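Local coordinates for StAR-related lipid transfer protein 5 (Homo sapiens, PDB 2R55) that may bind cholesterol or other sterols and take part in moving lipids within the cell, through a START domain, at residues T196-S199 with G200-Q204. Residues are numbered along the deposited sequence; the frame is centred on the assembly and turned at random.
Sequences TDLS and GYLPQ
Leu198 and Leu202, four residues apart, meet where the last strand of the START fold, 188-197, gives way to the C-terminal helix 204-227. The touching branch of Leu202 is CD1, which lies 3.9 Å from Leu198 CB and 4.1 Å from Leu198 CD1. Each leucine carries CG beside its own backbone N and anti to its carbonyl carbon (chi1 -71° in both), and the two side chains lie across one another at a slant rather than end on. Both also rest on Val207 in the first turns of the helix, while Leu198 reaches Phe211 as well, so the small apolar cluster spans the connection from strand to helix.

Polar groups line the turn that joins them. Asp197 OD1 accepts from Ser199 N at 2.9 Å, an Asx turn in which the N-H arrives from above the carboxylate, 64° out of its plane. Ser199 and Gly200 then both adopt positive phi, which swings the backbone round and lets the Leu202 side chain come back toward Leu198. Ser199 OG stands beside its own carbonyl carbon, close to Gly200 N, but the separation is too short for that bond to be relied on; the hydroxyl also pairs with Arg168 O. Leu198 O, belonging to a buried residue, is taken up by Arg132 NH1.

The chemistry thus divides the work: hydrogen bonds to the carboxylate and to backbone carbonyls brace the turn, and leucine contacts join it to the start of the C-terminal helix, which in START domains lies over the lipid cavity.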
loop_
_atom_site.group_PDB
_atom_site.type_symbol
_atom_site.label_atom_id
_atom_site.label_comp_id
_atom_site.label_asym_id
_atom_site.label_seq_id
_atom_site.Cartn_x
_atom_site.Cartn_y
_atom_site.Cartn_z
ATOM N N THR A 196 -3.961 6.246 -3.909
ATOM C CA THR A 196 -4.930 5.467 -4.656
ATOM C C THR A 196 -5.851 6.351 -5.438
ATOM O O THR A 196 -6.337 7.348 -4.917
ATOM C CB THR A 196 -5.735 4.651 -3.686
ATOM O OG1 THR A 196 -4.854 3.717 -3.061
ATOM C CG2 THR A 196 -6.881 3.917 -4.383
ATOM N N ASP A 197 -6.075 5.991 -6.694
ATOM C CA ASP A 197 -7.159 6.598 -7.461
ATOM C C ASP A 197 -8.296 5.596 -7.552
ATOM O O ASP A 197 -8.272 4.663 -8.359
ATOM C CB ASP A 197 -6.703 6.999 -8.856
ATOM C CG ASP A 197 -7.786 7.689 -9.640
ATOM O OD1 ASP A 197 -8.821 8.066 -9.051
ATOM O OD2 ASP A 197 -7.609 7.869 -10.862
ATOM N N LEU A 198 -9.292 5.774 -6.704
ATOM C CA LEU A 198 -10.491 4.963 -6.786
ATOM C C LEU A 198 -11.134 4.991 -8.159
ATOM O O LEU A 198 -11.748 4.003 -8.574
ATOM C CB LEU A 198 -11.467 5.374 -5.702
ATOM C CG LEU A 198 -10.918 4.931 -4.331
ATOM C CD1 LEU A 198 -11.792 5.491 -3.225
ATOM C CD2 LEU A 198 -10.768 3.417 -4.229
ATOM N N SER A 199 -10.981 6.119 -8.878
ATOM C CA SER A 199 -11.423 6.197 -10.270
ATOM C C SER A 199 -12.935 5.995 -10.265
ATOM O O SER A 199 -13.592 6.327 -9.276
ATOM C CB SER A 199 -10.664 5.158 -11.116
ATOM O OG SER A 199 -11.296 4.853 -12.327
ATOM N N GLY A 200 -13.492 5.448 -11.340
ATOM C CA GLY A 200 -14.951 5.389 -11.496
ATOM C C GLY A 200 -15.550 6.785 -11.422
ATOM O O GLY A 200 -14.995 7.724 -11.970
ATOM N N TYR A 201 -16.657 6.925 -10.702
ATOM C CA TYR A 201 -17.424 8.169 -10.681
ATOM C C TYR A 201 -17.807 8.580 -9.269
ATOM O O TYR A 201 -18.975 8.513 -8.899
ATOM C CB TYR A 201 -18.680 8.018 -11.550
ATOM C CG TYR A 201 -18.373 7.757 -13.003
ATOM C CD1 TYR A 201 -18.175 6.453 -13.474
ATOM C CD2 TYR A 201 -18.259 8.813 -13.908
ATOM C CE1 TYR A 201 -17.874 6.203 -14.812
ATOM C CE2 TYR A 201 -17.969 8.582 -15.249
ATOM C CZ TYR A 201 -17.776 7.274 -15.696
ATOM O OH TYR A 201 -17.495 7.044 -17.027
ATOM N N LEU A 202 -16.828 9.036 -8.496
ATOM C CA LEU A 202 -17.046 9.269 -7.067
ATOM C C LEU A 202 -16.931 10.713 -6.660
ATOM O O LEU A 202 -15.963 11.363 -7.019
ATOM C CB LEU A 202 -16.053 8.460 -6.229
ATOM C CG LEU A 202 -16.246 6.949 -6.191
ATOM C CD1 LEU A 202 -15.177 6.390 -5.294
ATOM C CD2 LEU A 202 -17.668 6.533 -5.732
ATOM N N PRO A 203 -17.900 11.206 -5.865
ATOM C CA PRO A 203 -17.775 12.536 -5.265
ATOM C C PRO A 203 -16.525 12.576 -4.409
ATOM O O PRO A 203 -16.072 11.520 -3.971
ATOM C CB PRO A 203 -19.017 12.639 -4.370
ATOM C CG PRO A 203 -19.998 11.662 -4.939
ATOM C CD PRO A 203 -19.166 10.544 -5.488
ATOM N N GLN A 204 -15.970 13.770 -4.180
ATOM C CA GLN A 204 -14.764 13.909 -3.361
ATOM C C GLN A 204 -14.973 13.557 -1.903
ATOM O O GLN A 204 -14.298 12.670 -1.399
ATOM C CB GLN A 204 -14.127 15.303 -3.472
ATOM C CG GLN A 204 -13.037 15.454 -4.550
ATOM C CD GLN A 204 -12.006 14.359 -4.506
ATOM O OE1 GLN A 204 -12.084 13.392 -5.274
ATOM N NE2 GLN A 204 -11.031 14.489 -3.598
#